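Local coordinates for protein phenyl-3-pyruvate decarboxylase (Azospirillum brasilense, PDB 2NXW) that catalyses the thiamine diphosphate- and magnesium-dependent decarboxylation of phenylpyruvate and indole-3-pyruvate, the latter giving indole-3-acetaldehyde on a route to auxin, at residues 374-379 / 538-543; 403-408 / 544-549; 365-370 / 514-519; 395-400 / 443-448; 382-387 / 409-414. All blocks are in the same frame, centred on the assembly; numbering follows the deposited sequence.

Contact 1. Residues 374-379 / 538-543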
# COMPACT_ATOMS: atom_id res chain seq x y z
N ILE A 374 39.00 26.99 -17.45
CA ILE A 374 37.67 27.51 -17.20
C ILE A 374 37.03 26.95 -15.93
O ILE A 374 37.11 25.75 -15.67
CB ILE A 374 36.76 27.17 -18.39
CG1 ILE A 374 37.31 27.82 -19.65
CG2 ILE A 374 35.32 27.63 -18.13
CD1 ILE A 374 36.79 27.15 -20.92
N ALA A 375 36.40 27.83 -15.16
CA ALA A 375 35.67 27.43 -13.97
C ALA A 375 34.22 27.83 -14.23
O ALA A 375 33.96 28.70 -15.06
CB ALA A 375 36.21 28.15 -12.73
N PRO A 376 33.26 27.20 -13.54
CA PRO A 376 31.86 27.57 -13.77
C PRO A 376 31.60 29.08 -13.64
O PRO A 376 30.83 29.66 -14.42
CB PRO A 376 31.12 26.76 -12.71
CG PRO A 376 31.92 25.50 -12.65
CD PRO A 376 33.36 26.02 -12.67
N MET A 377 32.22 29.74 -12.67
CA MET A 377 31.98 31.18 -12.52
C MET A 377 32.46 31.99 -13.71
O MET A 377 31.96 33.09 -13.96
CB MET A 377 32.60 31.71 -11.22
CG MET A 377 31.96 31.15 -9.96
SD MET A 377 30.15 31.20 -9.92
CE MET A 377 29.85 32.93 -9.62
N ASP A 378 33.44 31.47 -14.45
CA ASP A 378 33.93 32.17 -15.63
C ASP A 378 32.85 32.13 -16.70
O ASP A 378 32.70 33.08 -17.48
CB ASP A 378 35.21 31.52 -16.15
CG ASP A 378 36.35 31.65 -15.17
OD1 ASP A 378 36.57 32.77 -14.67
OD2 ASP A 378 37.02 30.63 -14.90
N ILE A 379 32.10 31.03 -16.76
CA ILE A 379 31.03 30.92 -17.74
C ILE A 379 29.94 31.93 -17.38
O ILE A 379 29.41 32.61 -18.26
CB ILE A 379 30.48 29.48 -17.79
CG1 ILE A 379 31.59 28.54 -18.26
CG2 ILE A 379 29.28 29.41 -18.75
CD1 ILE A 379 31.21 27.06 -18.17
N ALA A 538 32.71 23.44 -22.92
CA ALA A 538 33.67 24.06 -22.01
C ALA A 538 34.29 23.02 -21.11
O ALA A 538 33.60 22.43 -20.28
CB ALA A 538 32.98 25.12 -21.17
N MET A 539 35.60 22.79 -21.27
CA MET A 539 36.30 21.83 -20.44
C MET A 539 36.54 22.46 -19.06
O MET A 539 37.05 23.58 -18.96
CB MET A 539 37.62 21.43 -21.09
CG MET A 539 37.48 20.98 -22.55
SD MET A 539 36.19 19.70 -22.79
CE MET A 539 36.97 18.30 -21.97
N ILE A 540 36.16 21.75 -18.01
CA ILE A 540 36.30 22.24 -16.65
C ILE A 540 36.96 21.16 -15.80
O ILE A 540 36.59 19.99 -15.91
CB ILE A 540 34.91 22.55 -16.05
CG1 ILE A 540 34.20 23.59 -16.91
CG2 ILE A 540 35.03 23.03 -14.59
CD1 ILE A 540 32.73 23.81 -16.50
N PRO A 541 37.93 21.52 -14.95
CA PRO A 541 38.55 20.47 -14.13
C PRO A 541 37.60 19.95 -13.05
O PRO A 541 36.68 20.64 -12.62
CB PRO A 541 39.75 21.18 -13.49
CG PRO A 541 40.02 22.36 -14.37
CD PRO A 541 38.64 22.81 -14.80
N ARG A 542 37.83 18.71 -12.63
CA ARG A 542 37.04 18.14 -11.54
C ARG A 542 37.42 18.91 -10.27
O ARG A 542 38.55 19.41 -10.15
CB ARG A 542 37.37 16.67 -11.36
CG ARG A 542 36.92 15.81 -12.52
CD ARG A 542 37.43 14.40 -12.36
NE ARG A 542 37.08 13.58 -13.51
CZ ARG A 542 37.73 12.47 -13.85
NH1 ARG A 542 38.75 12.04 -13.11
NH2 ARG A 542 37.38 11.80 -14.93
N GLY A 543 36.48 19.03 -9.35
CA GLY A 543 36.75 19.73 -8.10
C GLY A 543 36.52 21.24 -8.17
O GLY A 543 36.64 21.93 -7.16
O HOH W 1 39.54 24.48 -18.72

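Contact 2. Residues 403-408 / 544-549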
# COMPACT_ATOMS: atom_id res chain seq x y z
N CYS A 403 25.53 23.05 -13.68
CA CYS A 403 25.05 24.01 -14.68
C CYS A 403 23.89 24.85 -14.10
O CYS A 403 23.81 26.04 -14.35
CB CYS A 403 24.59 23.28 -15.94
SG CYS A 403 23.31 22.01 -15.71
N LEU A 404 23.04 24.22 -13.29
CA LEU A 404 21.91 24.92 -12.67
C LEU A 404 22.41 25.88 -11.58
O LEU A 404 21.95 27.01 -11.48
CB LEU A 404 20.94 23.92 -12.04
CG LEU A 404 19.80 24.54 -11.22
CD1 LEU A 404 19.06 25.60 -12.03
CD2 LEU A 404 18.86 23.43 -10.78
N PHE A 405 23.34 25.41 -10.76
CA PHE A 405 23.88 26.25 -9.70
C PHE A 405 24.62 27.46 -10.29
O PHE A 405 24.61 28.54 -9.70
CB PHE A 405 24.80 25.40 -8.81
CG PHE A 405 24.05 24.45 -7.92
CD1 PHE A 405 23.84 24.74 -6.58
CD2 PHE A 405 23.52 23.27 -8.43
CE1 PHE A 405 23.11 23.88 -5.75
CE2 PHE A 405 22.78 22.40 -7.62
CZ PHE A 405 22.57 22.71 -6.27
N THR A 406 25.23 27.28 -11.46
CA THR A 406 25.93 28.36 -12.14
C THR A 406 24.91 29.33 -12.75
O THR A 406 25.10 30.54 -12.70
CB THR A 406 26.81 27.81 -13.26
OG1 THR A 406 27.71 26.84 -12.72
CG2 THR A 406 27.62 28.94 -13.87
N ALA A 407 23.83 28.78 -13.31
CA ALA A 407 22.79 29.62 -13.92
C ALA A 407 22.14 30.56 -12.92
O ALA A 407 21.64 31.62 -13.31
CB ALA A 407 21.74 28.73 -14.58
N MET A 408 22.15 30.19 -11.64
CA MET A 408 21.57 31.07 -10.62
C MET A 408 22.29 32.41 -10.62
O MET A 408 21.73 33.42 -10.18
CB MET A 408 21.68 30.43 -9.23
CG MET A 408 20.83 29.18 -9.02
SD MET A 408 19.05 29.51 -9.18
CE MET A 408 18.76 30.49 -7.72
N VAL A 544 36.19 21.75 -9.35
CA VAL A 544 35.96 23.18 -9.53
C VAL A 544 34.46 23.39 -9.64
O VAL A 544 33.83 22.90 -10.58
CB VAL A 544 36.69 23.69 -10.78
CG1 VAL A 544 36.54 25.20 -10.92
CG2 VAL A 544 38.18 23.32 -10.67
N LEU A 545 33.90 24.10 -8.68
CA LEU A 545 32.46 24.32 -8.58
C LEU A 545 32.02 25.77 -8.65
O LEU A 545 32.80 26.68 -8.39
CB LEU A 545 31.96 23.76 -7.24
CG LEU A 545 32.52 22.41 -6.82
CD1 LEU A 545 32.03 22.05 -5.42
CD2 LEU A 545 32.11 21.34 -7.82
N SER A 546 30.75 25.97 -8.99
CA SER A 546 30.18 27.31 -9.00
C SER A 546 30.14 27.77 -7.54
O SER A 546 30.19 26.95 -6.62
CB SER A 546 28.75 27.28 -9.54
OG SER A 546 27.88 26.58 -8.66
N ASP A 547 30.05 29.08 -7.31
CA ASP A 547 29.99 29.56 -5.93
C ASP A 547 28.74 29.05 -5.21
O ASP A 547 28.76 28.73 -4.01
CB ASP A 547 30.01 31.09 -5.88
CG ASP A 547 31.34 31.68 -6.33
OD1 ASP A 547 32.34 30.94 -6.50
OD2 ASP A 547 31.40 32.92 -6.49
N THR A 548 27.62 28.98 -5.93
CA THR A 548 26.39 28.52 -5.31
C THR A 548 26.47 27.04 -4.92
O THR A 548 25.99 26.65 -3.85
CB THR A 548 25.18 28.80 -6.24
OG1 THR A 548 25.17 30.19 -6.56
CG2 THR A 548 23.87 28.42 -5.57
N LEU A 549 27.07 26.21 -5.77
CA LEU A 549 27.18 24.80 -5.42
C LEU A 549 28.15 24.67 -4.25
O LEU A 549 27.93 23.86 -3.36
CB LEU A 549 27.64 23.95 -6.61
CG LEU A 549 27.83 22.45 -6.30
CD1 LEU A 549 26.55 21.86 -5.72
CD2 LEU A 549 28.23 21.72 -7.57
O HOH W 2 26.86 30.00 -8.73

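Contact 3. Residues 365-370 / 514-519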
# COMPACT_ATOMS: atom_id res chain seq x y z
N THR A 365 30.80 39.62 -12.96
CA THR A 365 31.20 40.17 -14.24
C THR A 365 32.71 40.24 -14.31
O THR A 365 33.40 39.88 -13.35
CB THR A 365 30.63 41.59 -14.43
OG1 THR A 365 31.08 42.42 -13.34
CG2 THR A 365 29.11 41.56 -14.45
N GLY A 366 33.23 40.69 -15.45
CA GLY A 366 34.67 40.83 -15.60
C GLY A 366 35.44 39.57 -15.87
O GLY A 366 36.41 39.26 -15.17
N LEU A 367 35.04 38.83 -16.90
CA LEU A 367 35.75 37.61 -17.26
C LEU A 367 37.19 37.96 -17.63
O LEU A 367 37.43 38.89 -18.41
CB LEU A 367 35.09 36.94 -18.47
CG LEU A 367 35.91 35.83 -19.14
CD1 LEU A 367 35.92 34.59 -18.25
CD2 LEU A 367 35.31 35.50 -20.50
N GLN A 368 38.15 37.23 -17.07
CA GLN A 368 39.55 37.45 -17.39
C GLN A 368 39.84 36.53 -18.58
O GLN A 368 40.11 35.34 -18.42
CB GLN A 368 40.43 37.09 -16.19
CG GLN A 368 40.07 37.90 -14.96
CD GLN A 368 40.32 39.39 -15.15
OE1 GLN A 368 41.47 39.82 -15.26
NE2 GLN A 368 39.25 40.18 -15.20
N ALA A 369 39.75 37.08 -19.79
CA ALA A 369 39.96 36.29 -21.00
C ALA A 369 41.43 35.98 -21.26
O ALA A 369 42.05 36.56 -22.15
CB ALA A 369 39.36 37.03 -22.20
N ASP A 370 41.96 35.03 -20.50
CA ASP A 370 43.37 34.66 -20.60
C ASP A 370 43.59 33.16 -20.81
O ASP A 370 42.68 32.42 -21.17
CB ASP A 370 44.11 35.11 -19.35
CG ASP A 370 43.49 34.55 -18.09
OD1 ASP A 370 42.89 33.45 -18.17
OD2 ASP A 370 43.60 35.20 -17.02
N ARG A 514 39.12 25.35 -23.84
CA ARG A 514 39.83 25.02 -22.61
C ARG A 514 40.29 26.22 -21.79
O ARG A 514 40.49 26.10 -20.57
CB ARG A 514 41.05 24.16 -22.93
CG ARG A 514 40.70 22.76 -23.39
CD ARG A 514 41.96 21.89 -23.53
NE ARG A 514 41.62 20.51 -23.86
CZ ARG A 514 41.17 19.62 -22.98
NH1 ARG A 514 41.02 19.97 -21.71
NH2 ARG A 514 40.86 18.40 -23.38
N THR A 515 40.48 27.37 -22.43
CA THR A 515 40.91 28.56 -21.70
C THR A 515 39.83 29.62 -21.64
O THR A 515 38.87 29.61 -22.42
CB THR A 515 42.16 29.20 -22.34
OG1 THR A 515 41.81 29.72 -23.63
CG2 THR A 515 43.26 28.17 -22.50
N ARG A 516 39.99 30.56 -20.71
CA ARG A 516 39.03 31.62 -20.57
C ARG A 516 38.97 32.49 -21.83
O ARG A 516 37.89 32.95 -22.21
CB ARG A 516 39.35 32.45 -19.33
CG ARG A 516 39.19 31.62 -18.06
CD ARG A 516 39.15 32.44 -16.79
NE ARG A 516 40.44 33.03 -16.44
CZ ARG A 516 40.75 33.45 -15.21
NH1 ARG A 516 39.86 33.32 -14.23
NH2 ARG A 516 41.93 34.00 -14.98
N ALA A 517 40.11 32.68 -22.49
CA ALA A 517 40.12 33.47 -23.72
C ALA A 517 39.33 32.74 -24.80
O ALA A 517 38.56 33.36 -25.54
CB ALA A 517 41.56 33.72 -24.18
N GLU A 518 39.50 31.42 -24.89
CA GLU A 518 38.76 30.65 -25.90
C GLU A 518 37.27 30.69 -25.60
O GLU A 518 36.45 30.77 -26.51
CB GLU A 518 39.26 29.21 -25.92
CG GLU A 518 40.68 29.08 -26.46
CD GLU A 518 41.27 27.70 -26.27
OE1 GLU A 518 40.72 26.89 -25.49
OE2 GLU A 518 42.32 27.42 -26.89
N LEU A 519 36.91 30.63 -24.33
CA LEU A 519 35.50 30.70 -23.95
C LEU A 519 34.89 32.03 -24.39
O LEU A 519 33.78 32.06 -24.95
CB LEU A 519 35.36 30.55 -22.43
CG LEU A 519 34.00 30.89 -21.81
CD1 LEU A 519 32.94 29.88 -22.24
CD2 LEU A 519 34.14 30.89 -20.29

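Contact 4. Residues 395-400 / 443-448. With TPP (thiamine diphosphate), chain E.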
# COMPACT_ATOMS: atom_id res chain seq x y z
N LEU A 395 16.42 33.69 -22.41
CA LEU A 395 15.84 32.83 -21.38
C LEU A 395 16.80 31.64 -21.32
O LEU A 395 17.31 31.19 -22.35
CB LEU A 395 14.43 32.36 -21.77
CG LEU A 395 13.82 31.33 -20.80
CD1 LEU A 395 12.33 31.63 -20.62
CD2 LEU A 395 14.05 29.91 -21.31
N ILE A 396 17.05 31.12 -20.12
CA ILE A 396 17.96 30.01 -19.95
C ILE A 396 17.23 28.74 -19.56
O ILE A 396 16.36 28.77 -18.68
CB ILE A 396 19.00 30.32 -18.85
CG1 ILE A 396 19.85 31.52 -19.28
CG2 ILE A 396 19.89 29.10 -18.57
CD1 ILE A 396 20.81 32.03 -18.19
N ALA A 397 17.57 27.64 -20.23
CA ALA A 397 17.02 26.33 -19.88
C ALA A 397 18.23 25.61 -19.28
O ALA A 397 19.30 25.55 -19.89
CB ALA A 397 16.53 25.60 -21.12
N ALA A 398 18.08 25.08 -18.08
CA ALA A 398 19.19 24.39 -17.45
C ALA A 398 18.81 22.98 -17.05
O ALA A 398 17.67 22.70 -16.71
CB ALA A 398 19.63 25.17 -16.21
N ASP A 399 19.79 22.09 -17.12
CA ASP A 399 19.59 20.71 -16.68
C ASP A 399 19.94 20.70 -15.19
O ASP A 399 20.20 21.76 -14.60
CB ASP A 399 20.53 19.77 -17.45
CG ASP A 399 19.92 18.39 -17.65
OD1 ASP A 399 19.70 17.69 -16.64
OD2 ASP A 399 19.65 18.01 -18.81
N MET A 400 19.92 19.52 -14.58
CA MET A 400 20.29 19.39 -13.18
C MET A 400 21.79 19.10 -13.16
O MET A 400 22.28 18.27 -13.94
CB MET A 400 19.53 18.22 -12.53
CG MET A 400 19.97 17.92 -11.10
SD MET A 400 19.78 19.34 -10.02
CE MET A 400 20.35 18.64 -8.48
N ILE A 443 17.20 30.61 -27.29
CA ILE A 443 17.28 30.08 -25.94
C ILE A 443 18.72 29.65 -25.67
O ILE A 443 19.40 29.13 -26.55
CB ILE A 443 16.33 28.86 -25.78
CG1 ILE A 443 14.90 29.25 -26.19
CG2 ILE A 443 16.34 28.37 -24.34
CD1 ILE A 443 14.28 30.38 -25.38
N LEU A 444 19.18 29.95 -24.46
CA LEU A 444 20.52 29.55 -24.03
C LEU A 444 20.34 28.36 -23.09
O LEU A 444 19.64 28.45 -22.08
CB LEU A 444 21.21 30.68 -23.27
CG LEU A 444 22.52 30.31 -22.55
CD1 LEU A 444 23.55 29.83 -23.57
CD2 LEU A 444 23.04 31.53 -21.79
N THR A 445 20.95 27.24 -23.45
CA THR A 445 20.85 26.04 -22.62
C THR A 445 22.18 25.77 -21.94
O THR A 445 23.23 25.87 -22.57
CB THR A 445 20.51 24.82 -23.48
OG1 THR A 445 19.25 25.04 -24.12
CG2 THR A 445 20.44 23.56 -22.64
N VAL A 446 22.13 25.46 -20.64
CA VAL A 446 23.35 25.07 -19.91
C VAL A 446 23.10 23.62 -19.46
O VAL A 446 22.03 23.27 -18.96
CB VAL A 446 23.67 26.00 -18.71
CG1 VAL A 446 24.04 27.40 -19.24
CG2 VAL A 446 22.50 26.08 -17.75
N VAL A 447 24.11 22.78 -19.63
CA VAL A 447 23.96 21.35 -19.36
C VAL A 447 25.33 20.72 -19.10
O VAL A 447 26.33 21.12 -19.71
CB VAL A 447 23.28 20.68 -20.60
CG1 VAL A 447 24.10 20.95 -21.87
CG2 VAL A 447 23.09 19.18 -20.39
N GLY A 448 25.37 19.74 -18.21
CA GLY A 448 26.62 19.06 -17.91
C GLY A 448 26.90 17.90 -18.84
O GLY A 448 26.05 17.51 -19.65
N1' TPP E . 19.45 10.15 -13.02
C2' TPP E . 18.55 11.10 -13.31
CM2 TPP E . 17.58 10.88 -14.47
N3' TPP E . 18.48 12.23 -12.60
C4' TPP E . 19.32 12.47 -11.55
N4' TPP E . 19.17 13.61 -10.82
C5' TPP E . 20.35 11.52 -11.24
C6' TPP E . 20.36 10.33 -12.00
C7' TPP E . 21.37 11.72 -10.11
N3 TPP E . 22.36 12.88 -10.35
C2 TPP E . 22.12 14.05 -9.76
S1 TPP E . 23.47 15.06 -10.26
C5 TPP E . 24.31 13.86 -11.23
C4 TPP E . 23.50 12.73 -11.11
CM4 TPP E . 23.88 11.40 -11.82
C6 TPP E . 25.57 14.08 -11.96
C7 TPP E . 25.33 15.08 -13.11
O7 TPP E . 26.51 15.05 -13.87
PA TPP E . 26.58 16.24 -14.91
O1A TPP E . 25.39 16.28 -15.86
O2A TPP E . 27.89 16.00 -15.67
O3A TPP E . 26.67 17.66 -14.19
PB TPP E . 27.76 17.92 -12.97
O1B TPP E . 29.13 17.34 -13.35
O2B TPP E . 27.79 19.47 -12.84
O3B TPP E . 27.25 17.33 -11.67
O HOH W 3 24.07 18.66 -15.95

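Contact 5. Residues 382-387 / 409-414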
# COMPACT_ATOMS: atom_id res chain seq x y z
N ALA A 382 31.17 35.31 -18.43
CA ALA A 382 31.17 35.50 -19.88
C ALA A 382 29.79 35.91 -20.37
O ALA A 382 29.63 36.84 -21.16
CB ALA A 382 31.62 34.23 -20.59
N VAL A 383 28.78 35.20 -19.88
CA VAL A 383 27.40 35.46 -20.25
C VAL A 383 26.98 36.84 -19.77
O VAL A 383 26.42 37.63 -20.53
CB VAL A 383 26.46 34.36 -19.65
CG1 VAL A 383 24.99 34.82 -19.65
CG2 VAL A 383 26.63 33.07 -20.44
N ASN A 384 27.28 37.15 -18.51
CA ASN A 384 26.89 38.43 -17.94
C ASN A 384 27.58 39.62 -18.59
O ASN A 384 26.97 40.67 -18.75
CB ASN A 384 27.13 38.44 -16.43
CG ASN A 384 26.24 37.44 -15.69
OD1 ASN A 384 25.23 36.99 -16.23
ND2 ASN A 384 26.62 37.10 -14.46
N ASP A 385 28.86 39.46 -18.96
CA ASP A 385 29.57 40.55 -19.61
C ASP A 385 28.89 40.91 -20.93
O ASP A 385 28.76 42.09 -21.27
CB ASP A 385 31.04 40.19 -19.88
CG ASP A 385 31.91 40.26 -18.63
OD1 ASP A 385 31.47 40.86 -17.62
OD2 ASP A 385 33.04 39.72 -18.68
N ARG A 386 28.43 39.90 -21.67
CA ARG A 386 27.77 40.20 -22.93
C ARG A 386 26.51 41.01 -22.70
O ARG A 386 26.23 41.97 -23.42
CB ARG A 386 27.42 38.91 -23.68
CG ARG A 386 28.56 38.34 -24.50
CD ARG A 386 28.04 37.29 -25.49
NE ARG A 386 27.01 37.83 -26.37
CZ ARG A 386 27.25 38.45 -27.53
NH1 ARG A 386 28.50 38.60 -27.96
NH2 ARG A 386 26.24 38.91 -28.26
N VAL A 387 25.74 40.63 -21.68
CA VAL A 387 24.52 41.34 -21.36
C VAL A 387 24.82 42.78 -20.95
O VAL A 387 24.16 43.71 -21.41
CB VAL A 387 23.74 40.63 -20.23
CG1 VAL A 387 22.57 41.48 -19.78
CG2 VAL A 387 23.23 39.29 -20.76
N ASP A 409 23.54 32.43 -11.10
CA ASP A 409 24.32 33.66 -11.14
C ASP A 409 24.44 34.27 -12.54
O ASP A 409 25.32 35.09 -12.80
CB ASP A 409 25.71 33.43 -10.54
CG ASP A 409 25.67 33.31 -9.03
OD1 ASP A 409 24.79 33.93 -8.42
OD2 ASP A 409 26.53 32.60 -8.46
N MET A 410 23.54 33.87 -13.43
CA MET A 410 23.52 34.41 -14.79
C MET A 410 22.33 35.34 -14.98
O MET A 410 21.24 35.05 -14.50
CB MET A 410 23.42 33.28 -15.81
CG MET A 410 24.72 32.55 -16.03
SD MET A 410 24.47 31.22 -17.22
CE MET A 410 26.10 30.49 -17.22
N ILE A 411 22.55 36.45 -15.67
CA ILE A 411 21.47 37.38 -15.96
C ILE A 411 20.63 36.73 -17.06
O ILE A 411 21.16 36.38 -18.11
CB ILE A 411 22.03 38.72 -16.46
CG1 ILE A 411 22.93 39.33 -15.38
CG2 ILE A 411 20.88 39.67 -16.80
CD1 ILE A 411 23.75 40.52 -15.86
N ASP A 412 19.34 36.58 -16.83
CA ASP A 412 18.48 35.93 -17.82
C ASP A 412 17.16 36.65 -18.06
O ASP A 412 16.86 37.65 -17.42
CB ASP A 412 18.18 34.50 -17.37
CG ASP A 412 17.42 34.44 -16.06
OD1 ASP A 412 16.37 35.12 -15.93
OD2 ASP A 412 17.87 33.73 -15.15
N ALA A 413 16.40 36.10 -19.00
CA ALA A 413 15.07 36.58 -19.36
C ALA A 413 14.17 35.40 -19.00
O ALA A 413 13.27 35.01 -19.76
CB ALA A 413 14.99 36.88 -20.86
N GLY A 414 14.45 34.83 -17.83
CA GLY A 414 13.72 33.68 -17.35
C GLY A 414 14.68 32.51 -17.23
O GLY A 414 15.66 32.42 -17.97

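Contact 1. Residues 374-379 / 538-543
Met539 O and Ile374 N are joined through one water, which donates to Met539 O (2.7 Å) and accepts from Ile374 N. No direct hydrogen bond crosses the contact, and the rest is van der Waals packing, partly against carbonyl oxygens. Ile374 and Ile540 share most of it. Ile374 sets its CB 3.6 Å from Met539 O and sends CD1 toward Ala538 CB. Ile540 uses two branches that part company at CB: CG2, anti to the backbone N, comes 3.6 Å from Ile374 O and also meets the ring carbon CD of Pro376, while the CG1 arm leads CD1 to the tip of Ile379 (CD1 to CD1 4.0 Å). That same Ile379 CD1 rests on Ala538 CB, so one methyl bridges two residues of the opposite segment. A glycine in place of Ile540 would probably open a gap beside Pro376 CD and leave Ile379 CD1 with only Ala538 of this segment to pack on. At the helix start, Ala375 N donates to Asp378 OD2 (2.9 Å), met on the anti side of the carboxylate. The contact thus seats the N-terminus of helix 376-388 against the C-terminal end of strand 534-539, a helix-on-sheet layer of the parallel alpha/beta domain that binds the diphosphate.

Contact 2. Residues 403-408 / 544-549
Two helix ends of the C-terminal thiamine diphosphate-binding domain meet here: helix 402-407, in the cofactor-binding region, and the start of helix 547-558, whose N-cap is Ser546. Phe405 is the central side chain. Leu549 lays its CD1 over one face of the phenyl ring, 3.9 Å from the centroid and only 7° off the ring normal, a CH-pi contact placed over the middle of the ring. Leu549 CB adds apolar contact at the ring's root, 3.9 Å from Phe405 CG, and Thr548 CG2 approaches the ring obliquely near CD1. Phe305 and Phe552 each make an edge-to-face pair with the same ring. The serine hydroxyl does two things: Ser546 OG, set between its backbone N and carbonyl carbon (chi1 66°), accepts the capping bond from Leu549 N at 3.0 Å, and it hydrogen-bonds Asp402 OD1 as well. Asp402, at the start of helix 402-407, thus links that helix to the N-cap serine through OD1, while its O takes Thr406 OG1 within the helix. That threonine oxygen, Thr406 OG1, lies 3.4 Å from Ser546 CB. Across the backbones no direct hydrogen bond forms; instead one water donates to Phe405 O, 2.9 Å away, and accepts from Thr548 N.

Contact 3. Residues 365-370 / 514-519
Asp370 turns its CG into the narrow place between its own backbone N and carbonyl carbon (chi1 56°), while Arg516 extends from the helix and bends at chi3 (-71°), and these two turns set the carboxylate and guanidinium alongside each other, pointing the same way. The grip is side-on and twofold: Arg516 NE donates to Asp370 OD1 at 3.0 Å, and Arg516 NH2 donates to the syn lone pair of Asp370 OD2 (2.9 Å). The two planes are nevertheless turned 37° apart, so the salt bridge is not flat. Gln368 CB covers one guanidinium face, 3.6 Å from Arg516 NH2, and Leu367 CD1 runs past the aliphatic part of the arginine in the opposite direction. The Asp370 backbone joins in: Asp370 O accepts from Ala517 N (2.9 Å), in the carbonyl plane, just after Ala369 at the centre of an inverse gamma turn. Asp370 OD1 also accepts from Glu372 N, which helps to hold the carboxylate in position. At the N-cap of helix 516-528, Thr515 OG1 accepts from Glu518 N at 3.1 Å, and Glu518 OE1 receives the amide of Thr515. This reciprocal pair is a capping box, and the whole is a surface helix N-terminus clasped by the linker that leads into helix 376-388.

Contact 4. Residues 395-400 / 443-448
Ala397 N to Leu444 O and Val446 N to Ala397 O, both 2.9 Å, are the shortest of four backbone bonds between strands 395-398 and 443-448. Leu444 N to Leu395 O and Asp399 N to Val446 O complete the parallel ladder, in which Ala397 uses both its N-H and its carbonyl on the same neighbouring strand, at Leu444 and Val446. Short CA-H...O contacts, such as Ile396 CA to Leu444 O at 3.1 Å, fill in between them. The strand directions diverge by 26°. At the C-terminal end of the strands a water bridges the backbones and the cofactor: it accepts from Gly448 N (2.8 Å) and lies within hydrogen-bonding distance of Met400 O and of thiamine diphosphate O1A. A side chain on Gly448 would run into the diphosphate. Packing follows on the two sheet faces. On one, Ile396 lies beside Leu444, CG1 to CD2 4.1 Å, and its CG2 reaches Val446 CG2; that valine methyl, between the backbone N and the carbonyl carbon, presses tightly on Ala398 CB at 3.4 Å. On the other face, Ile443 CG2 touches Leu395 CD2 and Ala397 CB. An alanine at Ile396 is likely to leave Leu444 CD2 and Val446 CG2 without their branched partner and open a gap on that face. Asp399 has both carboxylate oxygens engaged by backbone amides, OD1 by Met400 N and Gly425 N, OD2 by Gly427 N. These are inner strands of the parallel sheet, whose C-terminal ends hold the diphosphate, as is usual in thiamine diphosphate enzymes.

Contact 5. Residues 382-387 / 409-414
Asn384 in segment 382-387 of helix 376-388 and Ile411 in the irregular segment 409-414 have the nearest CA atoms, 5.9 Å apart, and here a helix flank faces a chain without regular structure. The loop's residues Met410 and Ile411 have extended backbone angles, which present the Asp409 carbonyl and the Ile411 amide to the same side chain. Asn384 takes both. Its ND2 donates to Asp409 O at 2.9 Å, nearly straight (170°) and in both the amide plane and the carbonyl plane, and its OD1 accepts from Ile411 N at 2.8 Å, with that donor tilted 26° from the carbonyl plane. One amide group thus satisfies a backbone donor and a backbone acceptor two residues apart, which fixes its rotation. A chi1 of -65°, with CG anti to the carbonyl carbon, carries the amide across to the loop. A further bond from ND2 to Pro364 O draws in the preceding linker. Ile411 CG1 also lies against Asn384 OD1 (3.4 Å). Around this polar clasp come apolar contacts: Ile411 CG2 meets Val387 CG1 at 3.9 Å, and the extended Met410 brings CE to Val383 CG2, the two side chains crossing at about a right angle. Farther along, Asp412 OD1 accepts from Gly414 N in an Asx turn, with the donor above the carboxylate plane. The loop then feeds edge strand 415-416, while Met410 and Asp412 touch Ile396 of strand 395-398. Helix 516-528 also packs on helix 376-388, Leu523 touching Ala382 and Val383.

Contacts 1, 2, 4 and 5 are largely buried, whereas contact 3 lies at the surface, and the chemistry follows: a two-pronged salt bridge outside, apolar and backbone-mediated contacts within and, in contact 5, a side-chain amide gripping the backbone. Contacts 1 and 5 use successive parts of helix 376-388, which contact 3 also borders through Asp385, whose carboxylate receives the amides of Gly366 and Leu367. Contact 4 supplies the sheet: strand 395-398 leads into the helix of contact 2, and Ile396 N bonds Gly414 O of contact 5. The second segments of contacts 1 and 2 are consecutive, running from the end of strand 534-539 into helix 547-558, and each contact has a bridging water between backbones.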